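Local coordinates for protein Niban 2 (Homo sapiens, PDB 7CTP) that may suppress apoptosis and promote melanoma cell invasion, seen here in a long N-terminal piece that includes its PH domain, at residues A[74-84]-A[166-174]. Numbering follows the deposited sequence.
Sequences LFQHQEDSKKW and ARHYYFCMM
Phe75 and Cys172 form an antiparallel hydrogen-bonded pair, Phe75 N giving to Cys172 O at 3.2 Å and Cys172 N to Phe75 O at 3.0 Å. His77 N reaches Tyr170 O at 2.9 Å. Beyond it a water enters, accepting from Tyr170 N and Gln76 NE2 and donating to His77 O, bridging the two backbones.

On the face carrying Phe75, His77, Tyr170 and Cys172, Trp84 lies across strand 169-173. Its CZ3 sits 3.8 Å from Cys172 SG, a sulfur-aromatic contact, while the CB of His77 covers a face of the indole. A chi1 of -177° swings the His77 imidazole away from its own N and alongside Tyr170, which turns a ring edge toward the imidazole face, offset, planes 80° apart.

On the face of Leu74, Gln76, Phe171 and Met173, the extended Gln76 chain lies beside Phe171, CG to CE1 3.6 Å, its amide 27° from the ring plane. Gln78 NE2 gives to Gln76 OE1 and Gln76 NE2 to the water, which sets the amide's way round. Leu74 CD2 presses tightly on Met173 CE at 3.5 Å.

Arg167 bends back so that NE and NH1 both grip His168 O, with NE over the rim of the Tyr169 ring near CE1; Glu79 OE1 stands over a guanidinium face, a charge attraction without a bond. Replacing Arg167 by alanine would probably leave His168 O without these donors and the Glu79 carboxylate without this nearby positive charge.

Within this PH-domain sheet, strand 84-91 flanks 70-77 and strand 157-162 flanks 169-173, while helix 260-337 touches Glu79 and His168.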
# COMPACT_ATOMS: atom_id res chain seq x y z
N LEU A 74 -24.77 8.02 -10.91
CA LEU A 74 -25.01 7.07 -9.83
C LEU A 74 -26.11 7.62 -8.94
O LEU A 74 -26.37 8.83 -8.93
CB LEU A 74 -23.76 6.87 -8.95
CG LEU A 74 -22.50 6.31 -9.58
CD1 LEU A 74 -21.43 6.03 -8.54
CD2 LEU A 74 -22.88 5.05 -10.31
N PHE A 75 -26.74 6.73 -8.18
CA PHE A 75 -27.52 7.16 -7.04
C PHE A 75 -26.66 7.08 -5.79
O PHE A 75 -25.88 6.14 -5.63
CB PHE A 75 -28.78 6.31 -6.89
CG PHE A 75 -29.67 6.35 -8.08
CD1 PHE A 75 -30.25 7.54 -8.49
CD2 PHE A 75 -29.94 5.20 -8.80
CE1 PHE A 75 -31.09 7.59 -9.59
CE2 PHE A 75 -30.78 5.24 -9.91
CZ PHE A 75 -31.35 6.44 -10.30
N GLN A 76 -26.76 8.09 -4.93
CA GLN A 76 -26.05 8.12 -3.66
C GLN A 76 -27.00 8.42 -2.52
O GLN A 76 -27.80 9.36 -2.60
CB GLN A 76 -24.92 9.15 -3.66
CG GLN A 76 -24.04 9.04 -2.41
CD GLN A 76 -23.24 10.29 -2.12
OE1 GLN A 76 -23.43 11.33 -2.75
NE2 GLN A 76 -22.33 10.20 -1.15
N HIS A 77 -26.91 7.63 -1.45
CA HIS A 77 -27.68 7.92 -0.25
C HIS A 77 -27.09 9.14 0.45
O HIS A 77 -25.88 9.21 0.66
CB HIS A 77 -27.66 6.71 0.68
CG HIS A 77 -28.47 6.89 1.92
ND1 HIS A 77 -27.95 7.40 3.09
CD2 HIS A 77 -29.78 6.61 2.17
CE1 HIS A 77 -28.90 7.43 4.01
NE2 HIS A 77 -30.01 6.96 3.48
N GLN A 78 -27.95 10.09 0.81
CA GLN A 78 -27.53 11.34 1.45
C GLN A 78 -27.69 11.21 2.96
O GLN A 78 -28.78 10.90 3.45
CB GLN A 78 -28.32 12.53 0.91
CG GLN A 78 -28.22 12.68 -0.59
CD GLN A 78 -26.79 12.81 -1.08
OE1 GLN A 78 -26.03 13.64 -0.58
NE2 GLN A 78 -26.42 11.99 -2.06
N GLU A 79 -26.60 11.46 3.69
CA GLU A 79 -26.61 11.26 5.14
C GLU A 79 -27.57 12.21 5.84
O GLU A 79 -28.25 11.83 6.80
CB GLU A 79 -25.19 11.41 5.69
CG GLU A 79 -25.05 11.14 7.18
CD GLU A 79 -23.86 11.87 7.78
OE1 GLU A 79 -22.73 11.33 7.72
OE2 GLU A 79 -24.07 12.98 8.31
N ASP A 80 -27.66 13.46 5.36
CA ASP A 80 -28.46 14.45 6.08
C ASP A 80 -29.95 14.21 5.88
O ASP A 80 -30.72 14.19 6.85
CB ASP A 80 -28.07 15.87 5.65
CG ASP A 80 -28.03 16.05 4.15
OD1 ASP A 80 -28.70 15.29 3.43
OD2 ASP A 80 -27.33 16.98 3.70
N SER A 81 -30.38 14.02 4.63
CA SER A 81 -31.80 13.90 4.32
C SER A 81 -32.31 12.47 4.35
O SER A 81 -33.53 12.27 4.36
CB SER A 81 -32.08 14.50 2.94
OG SER A 81 -31.08 14.13 2.01
N LYS A 82 -31.41 11.48 4.37
CA LYS A 82 -31.77 10.06 4.24
C LYS A 82 -32.46 9.75 2.92
O LYS A 82 -33.18 8.76 2.81
CB LYS A 82 -32.64 9.60 5.42
CG LYS A 82 -32.03 9.88 6.78
CD LYS A 82 -31.37 8.64 7.35
CE LYS A 82 -30.42 9.02 8.45
NZ LYS A 82 -29.14 9.57 7.92
N LYS A 83 -32.25 10.60 1.90
CA LYS A 83 -32.85 10.44 0.58
C LYS A 83 -31.78 10.08 -0.44
O LYS A 83 -30.64 10.54 -0.36
CB LYS A 83 -33.56 11.72 0.14
CG LYS A 83 -34.97 11.90 0.68
CD LYS A 83 -35.35 13.38 0.72
CE LYS A 83 -36.85 13.58 0.96
NZ LYS A 83 -37.38 12.72 2.05
N TRP A 84 -32.16 9.26 -1.42
CA TRP A 84 -31.27 8.93 -2.52
C TRP A 84 -31.37 9.99 -3.62
O TRP A 84 -32.47 10.35 -4.05
CB TRP A 84 -31.60 7.56 -3.09
CG TRP A 84 -31.31 6.42 -2.17
CD1 TRP A 84 -32.08 5.97 -1.14
CD2 TRP A 84 -30.15 5.58 -2.20
NE1 TRP A 84 -31.48 4.90 -0.52
CE2 TRP A 84 -30.29 4.64 -1.16
CE3 TRP A 84 -29.01 5.52 -3.01
CZ2 TRP A 84 -29.33 3.66 -0.90
CZ3 TRP A 84 -28.06 4.55 -2.75
CH2 TRP A 84 -28.23 3.63 -1.71
N ALA A 166 -13.40 6.03 8.97
CA ALA A 166 -13.96 7.18 8.27
C ALA A 166 -15.39 6.88 7.82
O ALA A 166 -15.90 5.77 8.00
CB ALA A 166 -13.07 7.57 7.10
N ARG A 167 -16.05 7.85 7.19
CA ARG A 167 -17.47 7.66 6.93
C ARG A 167 -17.67 6.65 5.80
O ARG A 167 -16.77 6.36 5.02
CB ARG A 167 -18.17 8.98 6.60
CG ARG A 167 -17.91 9.55 5.23
CD ARG A 167 -19.12 10.36 4.73
NE ARG A 167 -20.16 9.50 4.16
CZ ARG A 167 -21.35 9.91 3.71
NH1 ARG A 167 -22.22 9.03 3.21
NH2 ARG A 167 -21.67 11.19 3.76
N HIS A 168 -18.87 6.10 5.75
CA HIS A 168 -19.21 5.10 4.74
C HIS A 168 -20.07 5.77 3.69
O HIS A 168 -20.81 6.71 3.98
CB HIS A 168 -19.95 3.92 5.36
CG HIS A 168 -19.22 3.29 6.51
ND1 HIS A 168 -19.82 2.42 7.39
CD2 HIS A 168 -17.93 3.42 6.92
CE1 HIS A 168 -18.93 2.03 8.29
NE2 HIS A 168 -17.78 2.63 8.04
N TYR A 169 -19.95 5.28 2.46
CA TYR A 169 -20.69 5.82 1.32
C TYR A 169 -21.56 4.73 0.73
O TYR A 169 -21.15 3.57 0.64
CB TYR A 169 -19.74 6.35 0.26
CG TYR A 169 -18.87 7.48 0.74
CD1 TYR A 169 -19.33 8.78 0.74
CD2 TYR A 169 -17.59 7.23 1.21
CE1 TYR A 169 -18.54 9.82 1.18
CE2 TYR A 169 -16.79 8.27 1.66
CZ TYR A 169 -17.27 9.56 1.64
OH TYR A 169 -16.48 10.59 2.08
N TYR A 170 -22.78 5.10 0.32
CA TYR A 170 -23.76 4.15 -0.19
C TYR A 170 -24.20 4.60 -1.57
O TYR A 170 -24.77 5.69 -1.71
CB TYR A 170 -24.95 4.04 0.76
CG TYR A 170 -24.55 3.97 2.21
CD1 TYR A 170 -23.95 2.83 2.73
CD2 TYR A 170 -24.75 5.05 3.07
CE1 TYR A 170 -23.58 2.76 4.07
CE2 TYR A 170 -24.39 4.99 4.40
CZ TYR A 170 -23.80 3.84 4.90
OH TYR A 170 -23.44 3.77 6.23
N PHE A 171 -23.93 3.77 -2.57
CA PHE A 171 -24.30 4.02 -3.95
C PHE A 171 -25.18 2.88 -4.45
O PHE A 171 -25.16 1.78 -3.91
CB PHE A 171 -23.07 4.12 -4.86
CG PHE A 171 -22.05 5.13 -4.42
CD1 PHE A 171 -22.30 6.48 -4.56
CD2 PHE A 171 -20.84 4.72 -3.90
CE1 PHE A 171 -21.35 7.42 -4.16
CE2 PHE A 171 -19.89 5.65 -3.50
CZ PHE A 171 -20.15 7.00 -3.63
N CYS A 172 -25.95 3.14 -5.51
CA CYS A 172 -26.49 2.02 -6.26
C CYS A 172 -26.56 2.41 -7.74
O CYS A 172 -26.51 3.58 -8.11
CB CYS A 172 -27.85 1.53 -5.71
SG CYS A 172 -29.22 2.63 -5.87
N MET A 173 -26.60 1.38 -8.57
CA MET A 173 -26.61 1.51 -10.01
C MET A 173 -27.85 0.83 -10.57
O MET A 173 -28.50 0.01 -9.92
CB MET A 173 -25.36 0.89 -10.65
CG MET A 173 -24.06 1.60 -10.29
SD MET A 173 -23.46 1.05 -8.67
CE MET A 173 -22.20 2.27 -8.34
N MET A 174 -28.16 1.18 -11.82
CA MET A 174 -29.40 0.72 -12.42
C MET A 174 -29.28 -0.70 -12.98
O MET A 174 -30.27 -1.43 -13.01
CB MET A 174 -29.80 1.69 -13.52
CG MET A 174 -31.21 1.56 -13.93
SD MET A 174 -31.92 3.17 -14.26
CE MET A 174 -30.55 4.09 -14.86
O HOH W 1 -23.44 7.95 0.67